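Local coordinates for protein salt-tolerant glutaminase (Micrococcus luteus, PDB 3AGD) that probably hydrolyses L-glutamine to L-glutamate and ammonium, at residues E155-E160 with G190-C195; T24-Y27 with L31-A34; V120-V125 with E185-G190. One frame throughout, in Å; residues are numbered along the deposited sequence.

All three contacts lie in the glutaminase part of the chain, away from its centre. Contact 2, where the loop at 24-27 folds against helix 29-32, closes before the others begin. Contacts 3 and 1 then interleave: their segments follow in the order 120-125, 155-160, 185-190 and 190-195. Both use helix 184-195, and they share Gly190. This helix therefore packs on helix 114-123 through one part and on helix 154-161 through the next. Contact 1 sits between the other two, its centre about 14 Å from that of contact 2 and 12 Å from that of contact 3. It holds Glu160, Tyr191 and Cys195 of the L-glutamate site, and Tyr27 of contact 2 reaches Glu160.

Contact 1 of 3, residues E155-E160 with G190-C195; sequences ETYESE and GYVAQC
With CG anti to the backbone N in both Tyr157 (chi1 168°) and Glu160 (chi1 167°), two side chains of helix 154-161 extend to helix 184-195 and meet Val192 CG1 between them. This methyl lies 3.7 Å from Tyr157 CD1, reached obliquely, and 3.7 Å from Glu160 CG, where it rests on the aliphatic part of the extended glutamate. The tyrosine edge continues along the helix: Ala193 N lies near the ring plane, 3.7 Å from Tyr157 CD1, and Ala193 CB touches CD1 and CE1 of the same ring. The short helix segments run roughly antiparallel, their N-to-C directions 140° apart, with their axes 8.9 Å from each other at closest approach.

The polar link is a water, which donates to Glu160 OE1 at 2.7 Å and to Val192 O at 2.9 Å. Glu160 OE1 has a further partner in Tyr27 OH, a weak hydrogen bond from outside the two helices. Beyond the packed residues, Cys195 SG lies over one face of the Tyr191 ring.

Glu160, Tyr191 and Cys195 all contact L-glutamate in another structure of this protein. The contact thus joins two walls of the substrate pocket: the valine supports the carbon chain of Glu160, while the bridging water ties its carboxylate to the neighbouring helix and probably limits its rotation.

Contact 2 of 3, residues T24-Y27 with L31-A34; sequences TAQY and LAEA
The Tyr27 ring meets Leu31 obliquely, CD1 of the leucine approaching the phenol end of the ring on the CE2 side, 3.8 Å from Tyr27 CE2 and the same distance from Tyr27 OH. Outside the two segments the tyrosine side chain touches Gln63, Val163 and Val261, so it is held among loops of the glutamate-binding region, where Val261 is a binding residue. A second apolar contact joins the leucine to the loop: Ala25 CB lies 3.9 Å from Leu31 CD1. The two residues of the loop thus share one methyl of Leu31.

Thr24 makes the polar closure. Its chi1 of 55° sets OG1 between the backbone N and the carbonyl carbon, from where the hydroxyl donates to Ala32 O at 3.0 Å. The bond comes in from above the carbonyl plane, 39° out of it and not along a lone pair, with a C=O...O angle of 104°. The next carbonyl back, Leu31 O, lies 3.3 Å from Thr24 CB and accepts the backbone N-H of Ala34. Ala25 O sits 3.4 Å from Ala32 CB, packing the loop backbone against that methyl. Beyond the two segments, the Thr24 side chain touches Pro280.

The loop after helix 4-16 folds back over the last residues of the short helix 29-32. Polar and apolar contacts are divided: the threonine hydroxyl takes a carbonyl where the helix ends, and Leu31 carries the apolar side. Together they probably help to set the path of the loop that brings Tyr27 beside Glu160 and Val261 of the L-glutamate site.

Contact 3 of 3, residues V120-V125 with E185-G190; sequences VHQLLV and EEIVAG
His121 lays one face of its imidazole against the backbone of Gly190, whose carbonyl carbon stands 3.2 Å above the ring plane, offset toward the rim. His121 CE1 comes within 3.5 Å of Gly190 CA, a close approach that the lack of a side chain on the glycine permits. His121 NE2 is 3.1 Å from Gly190 O, but the angle is too poor for a hydrogen bond, and the contact is van der Waals packing of the imidazole face on the glycine backbone. One turn away, Ile187 CD1 packs on the amide end of Gln122, 3.6 Å from Gln122 OE1, and the two side chains cross at about a right angle.

This is helix-on-helix packing in the helical part of the glutaminase domain, a member of the beta-lactamase clan. Helix 114-123 begins with Asn114 and helix 184-195 carries Tyr191; both residues bind L-glutamate in another structure of this protein.

Leu124 CD1 covers the other face of the imidazole, 3.8 Å above its centre, so the ring is sandwiched between a methyl and the glycine backbone. His121 ND1 is buried with no partner in the model. Gln122 bends at chi2 (82°), bringing its amide to the loop before helix 184-195: OE1 accepts from Gln181 N and NE2 donates to Asp182 OD1. Arg134 of helix 131-146 touches both His121 and Gln122.

Contact 1 of 3, residues E155-E160 with G190-C195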
# COMPACT_ATOMS: atom_id res chain seq x y z
N GLU A 155 1.46 -35.39 -15.54
CA GLU A 155 2.45 -35.55 -16.59
C GLU A 155 3.60 -34.58 -16.28
O GLU A 155 4.78 -34.93 -16.38
CB GLU A 155 1.84 -35.22 -17.95
CG GLU A 155 2.78 -35.46 -19.12
CD GLU A 155 2.13 -35.12 -20.45
OE1 GLU A 155 1.01 -35.61 -20.71
OE2 GLU A 155 2.74 -34.36 -21.24
N THR A 156 3.24 -33.35 -15.90
CA THR A 156 4.26 -32.36 -15.56
C THR A 156 4.99 -32.82 -14.31
O THR A 156 6.22 -32.73 -14.23
CB THR A 156 3.63 -30.97 -15.31
OG1 THR A 156 3.00 -30.51 -16.50
CG2 THR A 156 4.70 -29.96 -14.88
N TYR A 157 4.24 -33.32 -13.33
CA TYR A 157 4.81 -33.81 -12.08
C TYR A 157 5.89 -34.87 -12.32
O TYR A 157 7.03 -34.72 -11.88
CB TYR A 157 3.70 -34.40 -11.21
CG TYR A 157 4.20 -35.19 -10.01
CD1 TYR A 157 4.54 -34.54 -8.82
CD2 TYR A 157 4.30 -36.58 -10.06
CE1 TYR A 157 4.96 -35.26 -7.71
CE2 TYR A 157 4.73 -37.31 -8.96
CZ TYR A 157 5.06 -36.64 -7.78
OH TYR A 157 5.46 -37.36 -6.68
N GLU A 158 5.52 -35.95 -13.01
CA GLU A 158 6.46 -37.03 -13.29
C GLU A 158 7.68 -36.47 -14.01
O GLU A 158 8.82 -36.76 -13.65
CB GLU A 158 5.81 -38.11 -14.15
CG GLU A 158 4.64 -38.85 -13.51
CD GLU A 158 5.02 -39.57 -12.22
OE1 GLU A 158 6.22 -39.84 -12.01
OE2 GLU A 158 4.10 -39.87 -11.42
N SER A 159 7.44 -35.66 -15.02
CA SER A 159 8.51 -35.06 -15.79
C SER A 159 9.50 -34.31 -14.89
O SER A 159 10.71 -34.53 -14.96
CB SER A 159 7.92 -34.11 -16.83
OG SER A 159 8.92 -33.54 -17.64
N GLU A 160 8.99 -33.43 -14.04
CA GLU A 160 9.85 -32.66 -13.15
C GLU A 160 10.49 -33.50 -12.05
O GLU A 160 11.61 -33.23 -11.63
CB GLU A 160 9.09 -31.48 -12.55
CG GLU A 160 9.81 -30.82 -11.39
CD GLU A 160 9.34 -29.41 -11.12
OE1 GLU A 160 8.18 -29.08 -11.47
OE2 GLU A 160 10.12 -28.62 -10.54
N GLY A 190 5.88 -33.41 -2.68
CA GLY A 190 4.70 -32.62 -2.39
C GLY A 190 4.79 -31.23 -3.01
O GLY A 190 3.81 -30.71 -3.54
N TYR A 191 5.97 -30.63 -2.95
CA TYR A 191 6.17 -29.31 -3.52
C TYR A 191 6.05 -29.35 -5.04
O TYR A 191 5.48 -28.45 -5.66
CB TYR A 191 7.55 -28.78 -3.11
CG TYR A 191 7.97 -27.54 -3.87
CD1 TYR A 191 7.34 -26.31 -3.66
CD2 TYR A 191 8.99 -27.60 -4.83
CE1 TYR A 191 7.71 -25.18 -4.38
CE2 TYR A 191 9.36 -26.47 -5.55
CZ TYR A 191 8.72 -25.27 -5.32
OH TYR A 191 9.06 -24.17 -6.07
N VAL A 192 6.59 -30.40 -5.66
CA VAL A 192 6.51 -30.52 -7.11
C VAL A 192 5.05 -30.70 -7.54
O VAL A 192 4.62 -30.12 -8.54
CB VAL A 192 7.35 -31.70 -7.63
CG1 VAL A 192 7.12 -31.89 -9.13
CG2 VAL A 192 8.84 -31.42 -7.37
N ALA A 193 4.30 -31.50 -6.79
CA ALA A 193 2.90 -31.75 -7.09
C ALA A 193 2.12 -30.44 -6.95
O ALA A 193 1.22 -30.14 -7.73
CB ALA A 193 2.35 -32.79 -6.15
N GLN A 194 2.48 -29.69 -5.93
CA GLN A 194 1.86 -28.40 -5.64
C GLN A 194 2.04 -27.47 -6.84
O GLN A 194 1.11 -26.75 -7.22
CB GLN A 194 2.54 -27.82 -4.39
CG GLN A 194 2.43 -26.33 -4.18
CD GLN A 194 3.37 -25.85 -3.08
OE1 GLN A 194 3.55 -26.54 -2.07
NE2 GLN A 194 3.97 -24.68 -3.27
N CYS A 195 3.23 -27.51 -7.43
CA CYS A 195 3.55 -26.67 -8.58
C CYS A 195 2.87 -27.15 -9.86
O CYS A 195 2.71 -26.38 -10.82
CB CYS A 195 5.06 -26.66 -8.82
SG CYS A 195 6.01 -25.75 -7.59
O HOH W 1 5.50 -29.35 -11.22

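Contact 2 of 3, residues T24-Y27 with L31-A34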
# COMPACT_ATOMS: atom_id res chain seq x y z
N THR A 24 10.50 -21.01 -23.72
CA THR A 24 9.81 -21.76 -22.69
C THR A 24 10.81 -22.43 -21.75
O THR A 24 12.00 -22.53 -22.07
CB THR A 24 8.92 -22.83 -23.33
OG1 THR A 24 9.73 -23.65 -24.19
CG2 THR A 24 7.81 -22.19 -24.15
N ALA A 25 10.33 -22.88 -20.59
CA ALA A 25 11.19 -23.55 -19.62
C ALA A 25 11.79 -24.78 -20.29
O ALA A 25 11.07 -25.70 -20.67
CB ALA A 25 10.38 -23.95 -18.39
N GLN A 26 13.11 -24.81 -20.43
CA GLN A 26 13.79 -25.92 -21.08
C GLN A 26 14.12 -27.12 -20.18
O GLN A 26 14.56 -28.16 -20.68
CB GLN A 26 15.10 -25.44 -21.72
CG GLN A 26 14.95 -24.36 -22.78
CD GLN A 26 14.19 -24.84 -24.00
OE1 GLN A 26 12.97 -24.76 -24.05
NE2 GLN A 26 14.92 -25.36 -24.98
N TYR A 27 13.92 -26.99 -18.88
CA TYR A 27 14.25 -28.07 -17.95
C TYR A 27 13.43 -29.35 -18.11
O TYR A 27 13.89 -30.43 -17.75
CB TYR A 27 14.19 -27.55 -16.51
CG TYR A 27 12.83 -27.56 -15.85
CD1 TYR A 27 12.37 -28.70 -15.18
CD2 TYR A 27 12.02 -26.43 -15.85
CE1 TYR A 27 11.15 -28.70 -14.53
CE2 TYR A 27 10.79 -26.42 -15.20
CZ TYR A 27 10.36 -27.56 -14.54
OH TYR A 27 9.16 -27.56 -13.87
N LEU A 31 7.09 -28.62 -20.63
CA LEU A 31 7.05 -27.16 -20.68
C LEU A 31 7.86 -26.66 -21.88
O LEU A 31 7.49 -25.69 -22.53
CB LEU A 31 7.60 -26.55 -19.39
CG LEU A 31 6.80 -26.80 -18.11
CD1 LEU A 31 7.42 -26.06 -16.93
CD2 LEU A 31 5.37 -26.34 -18.33
N ALA A 32 8.97 -27.34 -22.16
CA ALA A 32 9.83 -26.98 -23.27
C ALA A 32 9.12 -27.10 -24.61
O ALA A 32 9.39 -26.34 -25.54
CB ALA A 32 11.08 -27.85 -23.26
N GLU A 33 8.19 -28.06 -24.72
CA GLU A 33 7.46 -28.29 -25.96
C GLU A 33 6.10 -27.62 -26.01
O GLU A 33 5.38 -27.75 -27.00
CB GLU A 33 7.27 -29.80 -26.19
CG GLU A 33 8.52 -30.65 -25.98
CD GLU A 33 9.69 -30.22 -26.85
OE1 GLU A 33 10.80 -30.76 -26.66
OE2 GLU A 33 9.49 -29.35 -27.73
N ALA A 34 5.73 -26.90 -24.96
CA ALA A 34 4.44 -26.23 -24.91
C ALA A 34 4.28 -25.19 -26.01
O ALA A 34 5.24 -24.52 -26.38
CB ALA A 34 4.24 -25.58 -23.54

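Contact 3 of 3, residues V120-V125 with E185-G190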
# COMPACT_ATOMS: atom_id res chain seq x y z
N VAL A 120 7.54 -24.50 3.90
CA VAL A 120 6.11 -24.22 4.01
C VAL A 120 5.27 -25.48 3.78
O VAL A 120 4.33 -25.74 4.52
CB VAL A 120 5.68 -23.14 2.98
CG1 VAL A 120 4.17 -23.16 2.80
CG2 VAL A 120 6.14 -21.76 3.46
N HIS A 121 5.61 -26.25 2.75
CA HIS A 121 4.85 -27.46 2.46
C HIS A 121 4.92 -28.44 3.63
O HIS A 121 3.93 -29.10 3.95
CB HIS A 121 5.38 -28.11 1.18
CG HIS A 121 4.42 -29.08 0.56
ND1 HIS A 121 4.18 -30.33 1.09
CD2 HIS A 121 3.59 -28.96 -0.50
CE1 HIS A 121 3.25 -30.94 0.37
NE2 HIS A 121 2.87 -30.12 -0.60
N GLN A 122 6.08 -28.51 4.26
CA GLN A 122 6.32 -29.39 5.41
C GLN A 122 5.47 -29.01 6.62
O GLN A 122 5.24 -29.83 7.50
CB GLN A 122 7.82 -29.35 5.78
CG GLN A 122 8.17 -29.89 7.18
CD GLN A 122 8.30 -31.41 7.24
OE1 GLN A 122 9.35 -31.97 6.94
NE2 GLN A 122 7.21 -32.07 7.61
N LEU A 123 5.01 -27.76 6.67
CA LEU A 123 4.21 -27.26 7.79
C LEU A 123 2.70 -27.34 7.56
O LEU A 123 1.93 -27.25 8.51
CB LEU A 123 4.54 -25.80 8.06
CG LEU A 123 5.91 -25.39 8.61
CD1 LEU A 123 6.19 -23.93 8.24
CD2 LEU A 123 5.95 -25.60 10.12
N LEU A 124 2.30 -27.49 6.31
CA LEU A 124 0.90 -27.49 5.90
C LEU A 124 -0.29 -27.86 6.78
O LEU A 124 -1.17 -27.03 6.97
CB LEU A 124 0.77 -28.21 4.55
CG LEU A 124 1.16 -27.24 3.44
CD1 LEU A 124 1.00 -27.87 2.07
CD2 LEU A 124 0.29 -25.98 3.56
N VAL A 125 -0.37 -29.07 7.31
CA VAL A 125 -1.54 -29.43 8.11
C VAL A 125 -1.30 -29.46 9.62
O VAL A 125 -2.10 -28.94 10.40
CB VAL A 125 -2.09 -30.80 7.66
CG1 VAL A 125 -3.25 -31.23 8.54
CG2 VAL A 125 -2.53 -30.72 6.21
N GLU A 185 12.92 -36.51 -0.16
CA GLU A 185 12.11 -37.02 -1.25
C GLU A 185 10.61 -36.74 -1.07
O GLU A 185 9.93 -36.38 -2.03
CB GLU A 185 12.35 -38.53 -1.40
CG GLU A 185 11.56 -39.18 -2.52
CD GLU A 185 12.00 -38.73 -3.90
OE1 GLU A 185 11.34 -39.12 -4.89
OE2 GLU A 185 13.00 -37.99 -3.99
N GLU A 186 10.12 -36.91 0.15
CA GLU A 186 8.70 -36.70 0.45
C GLU A 186 8.29 -35.23 0.37
O GLU A 186 7.20 -34.90 -0.09
CB GLU A 186 8.37 -37.23 1.85
CG GLU A 186 6.91 -37.11 2.25
CD GLU A 186 6.65 -37.56 3.68
OE1 GLU A 186 7.22 -38.59 4.09
OE2 GLU A 186 5.86 -36.89 4.39
N ILE A 187 9.16 -34.34 0.84
CA ILE A 187 8.86 -32.92 0.80
C ILE A 187 8.98 -32.37 -0.61
O ILE A 187 8.17 -31.55 -1.03
CB ILE A 187 9.77 -32.14 1.77
CG1 ILE A 187 9.51 -32.62 3.20
CG2 ILE A 187 9.50 -30.65 1.66
CD1 ILE A 187 8.04 -32.50 3.63
N VAL A 188 9.97 -32.83 -1.36
CA VAL A 188 10.13 -32.37 -2.73
C VAL A 188 8.96 -32.85 -3.59
O VAL A 188 8.46 -32.10 -4.43
CB VAL A 188 11.46 -32.87 -3.34
CG1 VAL A 188 11.46 -32.68 -4.84
CG2 VAL A 188 12.63 -32.12 -2.70
N ALA A 189 8.52 -34.08 -3.37
CA ALA A 189 7.40 -34.63 -4.14
C ALA A 189 6.13 -33.81 -3.93
O ALA A 189 5.40 -33.53 -4.87
CB ALA A 189 7.16 -36.10 -3.75
N GLY A 190 5.88 -33.41 -2.68
CA GLY A 190 4.70 -32.62 -2.39
C GLY A 190 4.79 -31.23 -3.01
O GLY A 190 3.81 -30.71 -3.54